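Local coordinates for lipolytic protein G-D-S-L family (Veillonella parvula DSM 2008, PDB 4RW0) that probably hydrolyses ester bonds of acylated substrates as a GDSL-type lipase/acylhydrolase of the SGNH hydrolase clan, its natural substrate not established, at residues Y87-L92 with E129-Y134; E110-S115 with T148-D153; I143-T148 with Y176-V181. All coordinates share one frame; numbering follows the deposited sequence.

Contact 1: residues Y87-L92 with E129-Y134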
loop_
_atom_site.group_PDB
_atom_site.type_symbol
_atom_site.label_atom_id
_atom_site.label_comp_id
_atom_site.label_asym_id
_atom_site.label_seq_id
_atom_site.Cartn_x
_atom_site.Cartn_y
_atom_site.Cartn_z
ATOM N N TYR A 87 -1.706 -0.383 17.747
ATOM C CA TYR A 87 -2.990 -0.003 17.201
ATOM C C TYR A 87 -2.998 -0.186 15.647
ATOM O O TYR A 87 -3.929 -0.798 15.050
ATOM C CB TYR A 87 -3.354 1.426 17.582
ATOM C CG TYR A 87 -4.562 1.869 16.800
ATOM C CD1 TYR A 87 -5.859 1.420 17.146
ATOM C CD2 TYR A 87 -4.431 2.656 15.659
ATOM C CE1 TYR A 87 -6.970 1.784 16.398
ATOM C CE2 TYR A 87 -5.531 3.027 14.902
ATOM C CZ TYR A 87 -6.802 2.602 15.265
ATOM O OH TYR A 87 -7.908 2.911 14.460
ATOM N N VAL A 88 -1.951 0.351 15.004
ATOM C CA VAL A 88 -1.859 0.346 13.538
ATOM C C VAL A 88 -1.818 -1.042 13.007
ATOM O O VAL A 88 -2.632 -1.423 12.127
ATOM C CB VAL A 88 -0.698 1.242 13.043
ATOM C CG1 VAL A 88 -0.575 1.148 11.531
ATOM C CG2 VAL A 88 -1.014 2.656 13.406
ATOM N N TYR A 89 -0.943 -1.874 13.604
ATOM C CA TYR A 89 -0.858 -3.257 13.196
ATOM C C TYR A 89 -2.152 -4.049 13.382
ATOM O O TYR A 89 -2.574 -4.765 12.473
ATOM C CB TYR A 89 0.343 -3.985 13.860
ATOM C CG TYR A 89 0.343 -5.494 13.675
ATOM C CD1 TYR A 89 0.681 -6.061 12.476
ATOM C CD2 TYR A 89 0.044 -6.352 14.744
ATOM C CE1 TYR A 89 0.658 -7.401 12.296
ATOM C CE2 TYR A 89 0.023 -7.713 14.570
ATOM C CZ TYR A 89 0.323 -8.214 13.357
ATOM O OH TYR A 89 0.324 -9.543 13.139
ATOM N N LYS A 90 -2.769 -3.913 14.540
ATOM C CA LYS A 90 -4.000 -4.661 14.847
ATOM C C LYS A 90 -5.119 -4.308 13.885
ATOM O O LYS A 90 -5.897 -5.188 13.440
ATOM C CB LYS A 90 -4.509 -4.337 16.274
ATOM C CG LYS A 90 -4.153 -5.330 17.378
ATOM C CD LYS A 90 -2.898 -6.177 17.115
ATOM C CE LYS A 90 -2.119 -6.515 18.399
ATOM N NZ LYS A 90 -2.984 -6.732 19.605
ATOM N N THR A 91 -5.222 -3.014 13.570
ATOM C CA THR A 91 -6.312 -2.561 12.716
ATOM C C THR A 91 -6.048 -3.040 11.286
ATOM O O THR A 91 -6.996 -3.433 10.581
ATOM C CB THR A 91 -6.449 -1.079 12.846
ATOM O OG1 THR A 91 -6.456 -0.718 14.234
ATOM C CG2 THR A 91 -7.616 -0.580 12.125
ATOM N N LEU A 92 -4.778 -3.024 10.828
ATOM C CA LEU A 92 -4.443 -3.592 9.513
ATOM C C LEU A 92 -4.765 -5.065 9.400
ATOM O O LEU A 92 -5.331 -5.532 8.417
ATOM C CB LEU A 92 -2.963 -3.363 9.228
ATOM C CG LEU A 92 -2.648 -1.908 8.784
ATOM C CD1 LEU A 92 -1.137 -1.708 8.749
ATOM C CD2 LEU A 92 -3.241 -1.626 7.387
ATOM N N GLU A 129 7.685 -4.606 10.284
ATOM C CA GLU A 129 8.208 -5.919 10.773
ATOM C C GLU A 129 7.121 -6.902 11.175
ATOM O O GLU A 129 7.154 -8.085 10.805
ATOM C CB GLU A 129 9.190 -5.737 11.984
ATOM C CG GLU A 129 10.535 -5.153 11.569
ATOM C CD GLU A 129 11.168 -5.854 10.341
ATOM O OE1 GLU A 129 11.384 -5.134 9.311
ATOM O OE2 GLU A 129 11.410 -7.111 10.376
ATOM N N GLN A 130 6.115 -6.416 11.864
ATOM C CA GLN A 130 5.011 -7.294 12.246
ATOM C C GLN A 130 4.192 -7.742 11.069
ATOM O O GLN A 130 3.702 -8.872 11.036
ATOM C CB GLN A 130 4.155 -6.631 13.295
ATOM C CG GLN A 130 4.870 -6.393 14.619
ATOM C CD GLN A 130 4.034 -5.607 15.603
ATOM O OE1 GLN A 130 3.099 -6.123 16.198
ATOM N NE2 GLN A 130 4.359 -4.346 15.772
ATOM N N LEU A 131 4.057 -6.886 10.046
ATOM C CA LEU A 131 3.318 -7.283 8.855
ATOM C C LEU A 131 4.065 -8.360 8.115
ATOM O O LEU A 131 3.482 -9.320 7.586
ATOM C CB LEU A 131 3.100 -6.052 7.903
ATOM C CG LEU A 131 2.068 -5.021 8.357
ATOM C CD1 LEU A 131 2.064 -3.785 7.419
ATOM C CD2 LEU A 131 0.675 -5.686 8.384
ATOM N N LYS A 132 5.376 -8.199 7.991
ATOM C CA LYS A 132 6.141 -9.243 7.289
ATOM C C LYS A 132 5.988 -10.598 8.017
ATOM O O LYS A 132 5.890 -11.633 7.371
ATOM C CB LYS A 132 7.629 -8.938 7.200
ATOM C CG LYS A 132 7.973 -7.746 6.383
ATOM C CD LYS A 132 9.472 -7.594 6.265
ATOM C CE LYS A 132 9.915 -6.227 6.686
ATOM N NZ LYS A 132 11.272 -5.964 6.147
ATOM N N ALA A 133 5.953 -10.554 9.327
ATOM C CA ALA A 133 5.815 -11.796 10.139
ATOM C C ALA A 133 4.441 -12.414 9.941
ATOM O O ALA A 133 4.316 -13.611 9.678
ATOM C CB ALA A 133 6.062 -11.491 11.591
ATOM N N TYR A 134 3.409 -11.585 9.969
ATOM C CA TYR A 134 2.043 -12.065 9.678
ATOM C C TYR A 134 1.935 -12.677 8.279
ATOM O O TYR A 134 1.302 -13.711 8.090
ATOM C CB TYR A 134 1.034 -10.892 9.908
ATOM C CG TYR A 134 -0.424 -11.248 9.709
ATOM C CD1 TYR A 134 -0.989 -11.267 8.453
ATOM C CD2 TYR A 134 -1.216 -11.600 10.788
ATOM C CE1 TYR A 134 -2.314 -11.618 8.273
ATOM C CE2 TYR A 134 -2.523 -11.996 10.622
ATOM C CZ TYR A 134 -3.087 -11.983 9.377
ATOM O OH TYR A 134 -4.398 -12.341 9.250
HETATM O O HOH W 1 3.119 -10.093 13.219
#

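Contact 2: residues E110-S115 with T148-D153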
loop_
_atom_site.group_PDB
_atom_site.type_symbol
_atom_site.label_atom_id
_atom_site.label_comp_id
_atom_site.label_asym_id
_atom_site.label_seq_id
_atom_site.Cartn_x
_atom_site.Cartn_y
_atom_site.Cartn_z
ATOM N N GLU A 110 4.223 0.468 3.989
ATOM C CA GLU A 110 4.246 1.854 3.716
ATOM C C GLU A 110 5.671 2.443 3.935
ATOM O O GLU A 110 6.464 1.916 4.692
ATOM C CB GLU A 110 3.191 2.601 4.521
ATOM C CG GLU A 110 2.667 3.830 3.739
ATOM C CD GLU A 110 1.216 4.270 4.086
ATOM O OE1 GLU A 110 0.722 3.906 5.179
ATOM O OE2 GLU A 110 0.605 4.994 3.248
ATOM N N THR A 111 5.915 3.526 3.256
ATOM C CA THR A 111 7.190 4.182 3.160
ATOM C C THR A 111 7.493 5.056 4.346
ATOM O O THR A 111 6.669 5.311 5.213
ATOM C CB THR A 111 7.205 4.990 1.839
ATOM O OG1 THR A 111 5.983 5.726 1.707
ATOM C CG2 THR A 111 7.297 4.056 0.662
ATOM N N GLN A 112 8.729 5.516 4.417
ATOM C CA GLN A 112 9.209 6.192 5.609
ATOM C C GLN A 112 8.607 7.546 5.888
ATOM O O GLN A 112 8.173 8.257 4.992
ATOM C CB GLN A 112 10.743 6.316 5.531
ATOM C CG GLN A 112 11.216 7.438 4.608
ATOM C CD GLN A 112 12.601 7.130 4.016
ATOM O OE1 GLN A 112 12.805 6.102 3.369
ATOM N NE2 GLN A 112 13.532 8.048 4.196
ATOM N N ILE A 113 8.619 7.914 7.154
ATOM C CA ILE A 113 8.259 9.255 7.581
ATOM C C ILE A 113 9.591 10.044 7.631
ATOM O O ILE A 113 10.347 9.988 8.629
ATOM C CB ILE A 113 7.472 9.228 8.921
ATOM C CG1 ILE A 113 6.137 8.472 8.683
ATOM C CG2 ILE A 113 7.186 10.669 9.376
ATOM C CD1 ILE A 113 5.172 8.546 9.797
ATOM N N ASP A 114 9.861 10.739 6.525
ATOM C CA ASP A 114 11.167 11.354 6.240
ATOM C C ASP A 114 11.440 12.583 7.085
ATOM O O ASP A 114 12.547 13.024 7.185
ATOM C CB ASP A 114 11.284 11.751 4.747
ATOM C CG ASP A 114 12.760 11.888 4.282
ATOM O OD1 ASP A 114 13.565 11.000 4.671
ATOM O OD2 ASP A 114 13.107 12.853 3.527
ATOM N N SER A 115 10.425 13.167 7.674
ATOM C CA SER A 115 10.612 14.282 8.574
ATOM C C SER A 115 11.029 13.884 9.987
ATOM O O SER A 115 11.241 14.768 10.777
ATOM C CB SER A 115 9.261 15.015 8.744
ATOM O OG SER A 115 8.304 14.038 9.138
ATOM N N THR A 148 12.557 0.088 -0.851
ATOM C CA THR A 148 12.792 0.712 -2.133
ATOM C C THR A 148 13.099 2.175 -2.073
ATOM O O THR A 148 14.088 2.633 -2.636
ATOM C CB THR A 148 11.555 0.450 -3.066
ATOM O OG1 THR A 148 11.351 -0.939 -3.197
ATOM C CG2 THR A 148 11.793 1.002 -4.393
ATOM N N LEU A 149 12.284 2.954 -1.398
ATOM C CA LEU A 149 12.545 4.349 -1.301
ATOM C C LEU A 149 13.627 4.715 -0.271
ATOM O O LEU A 149 14.316 5.745 -0.446
ATOM C CB LEU A 149 11.275 5.121 -1.002
ATOM C CG LEU A 149 10.236 5.028 -2.183
ATOM C CD1 LEU A 149 9.247 6.167 -2.124
ATOM C CD2 LEU A 149 10.867 5.087 -3.584
ATOM N N PHE A 150 13.733 3.927 0.810
ATOM C CA PHE A 150 14.755 4.213 1.825
ATOM C C PHE A 150 16.147 4.139 1.194
ATOM O O PHE A 150 16.952 5.038 1.350
ATOM C CB PHE A 150 14.667 3.203 2.993
ATOM C CG PHE A 150 15.750 3.429 4.036
ATOM C CD1 PHE A 150 15.646 4.450 4.943
ATOM C CD2 PHE A 150 16.915 2.651 4.045
ATOM C CE1 PHE A 150 16.670 4.677 5.887
ATOM C CE2 PHE A 150 17.957 2.890 4.964
ATOM C CZ PHE A 150 17.811 3.879 5.895
ATOM N N GLU A 151 16.384 3.079 0.464
ATOM C CA GLU A 151 17.699 2.869 -0.223
ATOM C C GLU A 151 17.983 3.900 -1.285
ATOM O O GLU A 151 19.097 4.440 -1.390
ATOM C CB GLU A 151 17.772 1.467 -0.795
ATOM C CG GLU A 151 17.866 0.448 0.331
ATOM C CD GLU A 151 17.959 -0.996 -0.120
ATOM O OE1 GLU A 151 17.797 -1.311 -1.323
ATOM O OE2 GLU A 151 18.175 -1.851 0.770
ATOM N N ALA A 152 16.956 4.263 -2.034
ATOM C CA ALA A 152 17.136 5.228 -3.080
ATOM C C ALA A 152 17.430 6.567 -2.495
ATOM O O ALA A 152 18.346 7.334 -2.959
ATOM C CB ALA A 152 15.861 5.302 -3.936
ATOM N N ASP A 153 16.648 6.958 -1.491
ATOM C CA ASP A 153 16.872 8.279 -0.879
ATOM C C ASP A 153 18.270 8.346 -0.167
ATOM O O ASP A 153 18.969 9.385 -0.199
ATOM C CB ASP A 153 15.767 8.593 0.109
ATOM C CG ASP A 153 16.004 9.825 0.864
ATOM O OD1 ASP A 153 15.655 10.949 0.350
ATOM O OD2 ASP A 153 16.449 9.623 2.036
HETATM O O HOH W 2 16.564 7.429 3.242
HETATM O O HOH W 3 15.281 13.104 1.996
HETATM O O HOH W 4 16.199 10.844 4.484
#

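Contact 3: residues I143-T148 with Y176-V181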
loop_
_atom_site.group_PDB
_atom_site.type_symbol
_atom_site.label_atom_id
_atom_site.label_comp_id
_atom_site.label_asym_id
_atom_site.label_seq_id
_atom_site.Cartn_x
_atom_site.Cartn_y
_atom_site.Cartn_z
ATOM N N ILE A 143 4.609 -6.406 -0.718
ATOM C CA ILE A 143 5.397 -5.449 -1.487
ATOM C C ILE A 143 6.100 -4.452 -0.566
ATOM O O ILE A 143 5.461 -3.593 0.062
ATOM C CB ILE A 143 4.539 -4.693 -2.554
ATOM C CG1 ILE A 143 3.730 -5.654 -3.422
ATOM C CG2 ILE A 143 5.449 -3.752 -3.386
ATOM C CD1 ILE A 143 2.678 -4.970 -4.310
ATOM N N ASP A 144 7.427 -4.548 -0.485
ATOM C CA ASP A 144 8.223 -3.755 0.477
ATOM C C ASP A 144 8.593 -2.432 -0.130
ATOM O O ASP A 144 9.766 -2.220 -0.541
ATOM C CB ASP A 144 9.505 -4.512 0.921
ATOM C CG ASP A 144 10.291 -3.773 2.014
ATOM O OD1 ASP A 144 9.898 -2.707 2.543
ATOM O OD2 ASP A 144 11.372 -4.261 2.374
ATOM N N PHE A 145 7.629 -1.500 -0.183
ATOM C CA PHE A 145 7.935 -0.181 -0.706
ATOM C C PHE A 145 8.906 0.573 0.166
ATOM O O PHE A 145 9.673 1.435 -0.312
ATOM C CB PHE A 145 6.665 0.631 -0.851
ATOM C CG PHE A 145 5.667 0.088 -1.851
ATOM C CD1 PHE A 145 5.913 0.141 -3.232
ATOM C CD2 PHE A 145 4.429 -0.405 -1.424
ATOM C CE1 PHE A 145 4.970 -0.279 -4.138
ATOM C CE2 PHE A 145 3.486 -0.828 -2.336
ATOM C CZ PHE A 145 3.752 -0.772 -3.711
ATOM N N TYR A 146 8.837 0.315 1.475
ATOM C CA TYR A 146 9.626 1.049 2.427
ATOM C C TYR A 146 11.129 0.974 2.024
ATOM O O TYR A 146 11.806 2.006 1.942
ATOM C CB TYR A 146 9.500 0.464 3.870
ATOM C CG TYR A 146 10.343 1.220 4.889
ATOM C CD1 TYR A 146 11.695 0.952 5.068
ATOM C CD2 TYR A 146 9.792 2.219 5.651
ATOM C CE1 TYR A 146 12.475 1.690 5.951
ATOM C CE2 TYR A 146 10.553 2.950 6.510
ATOM C CZ TYR A 146 11.901 2.670 6.678
ATOM O OH TYR A 146 12.590 3.488 7.575
ATOM N N THR A 147 11.588 -0.233 1.747
ATOM C CA THR A 147 13.003 -0.468 1.454
ATOM C C THR A 147 13.428 0.170 0.135
ATOM O O THR A 147 14.486 0.794 0.021
ATOM C CB THR A 147 13.309 -1.949 1.473
ATOM O OG1 THR A 147 13.008 -2.444 2.766
ATOM C CG2 THR A 147 14.833 -2.204 1.247
ATOM N N THR A 148 12.557 0.088 -0.851
ATOM C CA THR A 148 12.792 0.712 -2.133
ATOM C C THR A 148 13.099 2.175 -2.073
ATOM O O THR A 148 14.088 2.633 -2.636
ATOM C CB THR A 148 11.555 0.450 -3.066
ATOM O OG1 THR A 148 11.351 -0.939 -3.197
ATOM C CG2 THR A 148 11.793 1.002 -4.393
ATOM N N TYR A 176 7.860 -0.265 -10.092
ATOM C CA TYR A 176 8.789 -1.381 -10.428
ATOM C C TYR A 176 8.817 -2.422 -9.356
ATOM O O TYR A 176 8.713 -3.639 -9.636
ATOM C CB TYR A 176 10.210 -0.894 -10.765
ATOM C CG TYR A 176 10.272 0.243 -11.721
ATOM C CD1 TYR A 176 9.365 0.372 -12.737
ATOM C CD2 TYR A 176 11.299 1.153 -11.668
ATOM C CE1 TYR A 176 9.414 1.429 -13.637
ATOM C CE2 TYR A 176 11.385 2.190 -12.570
ATOM C CZ TYR A 176 10.427 2.328 -13.528
ATOM O OH TYR A 176 10.492 3.380 -14.425
ATOM N N LYS A 177 8.882 -1.978 -8.127
ATOM C CA LYS A 177 8.908 -2.931 -7.031
ATOM C C LYS A 177 7.574 -3.690 -6.933
ATOM O O LYS A 177 7.590 -4.871 -6.732
ATOM C CB LYS A 177 9.137 -2.200 -5.743
ATOM C CG LYS A 177 9.273 -3.089 -4.532
ATOM C CD LYS A 177 10.495 -4.004 -4.641
ATOM C CE LYS A 177 10.947 -4.389 -3.260
ATOM N NZ LYS A 177 12.260 -5.067 -3.386
ATOM N N ALA A 178 6.433 -3.022 -7.175
ATOM C CA ALA A 178 5.090 -3.724 -7.138
ATOM C C ALA A 178 4.964 -4.702 -8.295
ATOM O O ALA A 178 4.422 -5.800 -8.165
ATOM C CB ALA A 178 3.977 -2.674 -7.263
ATOM N N LEU A 179 5.504 -4.331 -9.445
ATOM C CA LEU A 179 5.530 -5.218 -10.582
ATOM C C LEU A 179 6.313 -6.526 -10.407
ATOM O O LEU A 179 6.003 -7.523 -11.065
ATOM C CB LEU A 179 5.997 -4.490 -11.848
ATOM C CG LEU A 179 5.038 -3.426 -12.457
ATOM C CD1 LEU A 179 5.705 -2.623 -13.577
ATOM C CD2 LEU A 179 3.824 -4.106 -12.988
ATOM N N GLU A 180 7.234 -6.571 -9.473
ATOM C CA GLU A 180 7.909 -7.815 -9.205
ATOM C C GLU A 180 6.902 -8.823 -8.640
ATOM O O GLU A 180 7.058 -10.000 -8.881
ATOM C CB GLU A 180 9.035 -7.654 -8.233
ATOM C CG GLU A 180 10.201 -6.786 -8.727
ATOM C CD GLU A 180 11.262 -6.547 -7.597
ATOM O OE1 GLU A 180 11.449 -7.439 -6.742
ATOM O OE2 GLU A 180 11.874 -5.438 -7.518
ATOM N N VAL A 181 5.852 -8.356 -7.963
ATOM C CA VAL A 181 4.792 -9.255 -7.412
ATOM C C VAL A 181 3.690 -9.412 -8.390
ATOM O O VAL A 181 3.307 -10.548 -8.728
ATOM C CB VAL A 181 4.241 -8.661 -6.115
ATOM C CG1 VAL A 181 2.879 -9.282 -5.712
ATOM C CG2 VAL A 181 5.251 -8.796 -5.015
HETATM O O HOH W 5 13.790 -2.469 -4.172
#

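Contact 1: residues Y87-L92 with E129-Y134
Tyr89 and Gln130 mark the point where segments 87-92 and 129-134 run closest, their CA atoms 7.2 Å apart. The two helical segments point roughly the same way, at 31°, with axes 10.5 Å apart. They belong to neighbouring helices on one face of the parallel sheet in this three-layer alpha/beta/alpha fold. Tyr89 makes the largest share of the contact. Its CG is anti to the backbone N (chi1 169°), which sends the ring out toward the other helix. Gln130 CB lies over one ring face in a CH-pi contact, 3.8 Å from the Tyr89 ring centroid. The Gln130 amide is turned 37° from the ring, and its OE1 comes within 3.4 Å of Tyr89 CD2. Leu131 CD2 and Tyr134 CB meet the ring at its edge. Deeper in, Leu92 CD1 meets Leu131 CD1 at 4.0 Å, and Leu92 also rests on Val48 and Met51 of helix 48-59. A water 2.8 Å from Tyr89 OH donates to Gln130 O. Replacing Tyr89 with an alanine would probably open a gap beside Gln130 CB and leave this bridging water without its phenol partner. The Tyr89 hydroxyl ends near Tyr134, with OH 3.5 Å from CD2.

Contact 2: residues E110-S115 with T148-D153
Thr111 and Leu149 make the apolar part of this contact, with Thr111 CG2 4.0 Å from Leu149 CD1. Close van der Waals packing follows at Gln112, whose OE1 lies against carbons of Phe150. This OE1 comes within 3.1 Å of Phe150 CA and 3.5 Å of Phe150 CB. The same oxygen sits at the edge of the Phe150 ring, near its plane. The amide and ring planes are 44° apart. Gln112 CG lies between its backbone N and carbonyl carbon (chi1 78°), and the chain is extended from there, which carries OE1 over to Phe150 CA. The setting is a loop after strand 104-108 of the alpha/beta/alpha sandwich, laid against helix 145-154. Hydrogen bonding fixes the other end of the amide. Gln112 NE2 donates to Asp114 OD1 at 3.0 Å, from above the carboxylate plane (42° out of it). Water also links the two segments. One molecule accepts from Gln112 NE2 and donates to Phe150 O and Asp153 OD2. Charge comes last: Asp114 OD1 and Asp153 OD2 are 4.1 Å apart, their carboxylates nearly perpendicular. Two more waters lie between these acids, which probably eases their repulsion. The backbone of Asp114 is hydrogen-bonded to Glu163.

Contact 3: residues I143-T148 with Y176-V181
The Phe145 ring meets Ala178 obliquely, with CZ 4.0 Å from Ala178 CB. Over one face of the ring lies Ile143 CG2, 3.4 Å above the plane and offset toward the rim. The Trp25 ring meets Phe145 as well. This is the junction where edge strand 141-143 of the parallel sheet turns into helix 145-154, packed against the C-terminal helix 168-182 of the alpha/beta/alpha fold. The other flat group here is the Asp144 carboxylate at the N-cap of helix 145-154. Thr147 N donates to Asp144 OD1 at 3.1 Å from above the carboxylate plane, 59° out of it. This bond holds the first turn and satisfies a backbone N-H at the helix start. Ile143 supplies most of the apolar packing on its side. Its CG2 lies 3.8 Å from Ala178 CA, and its CD1 touches the same alanine. Its CG1 branch reaches Val181, 3.8 Å from CG2 of that residue. Lys177 crosses Thr148 at a slant. With chi1 at -176° its chain leaves on the far side from its own N, and a bend at chi2 (63°) leads it past Thr148 OG1 and brings CE toward Asp144 O. Thr148 OG1 is 3.3 Å from Lys177 CG. A water 3.0 Å from Thr148 OG1 accepts a hydrogen bond from Lys177 NZ at 3.1 Å.

In the fold
Contact 1 joins helices on one face of the sheet, while contact 3 sets helix 168-182 near the other face. Contacts 2 and 3 are the closer pair, with centres 12 Å apart. They share Thr148 and use successive parts of helix 145-154. Gln112 CB packs on Tyr146 CE2 at 3.5 Å. Contact 1 lies about 18 Å from contact 3 between centres, yet Lys132 NZ approaches Asp144 OD2 to 4.1 Å. Segment 110-115 begins with Glu110, close to Asp11 of the Gly-Asp-Ser signature, so contact 2 probably borders the active-site region. The sodium ion bound at Asp30, Ile33 and Val36 is about 13 Å from the Ala178 side chain.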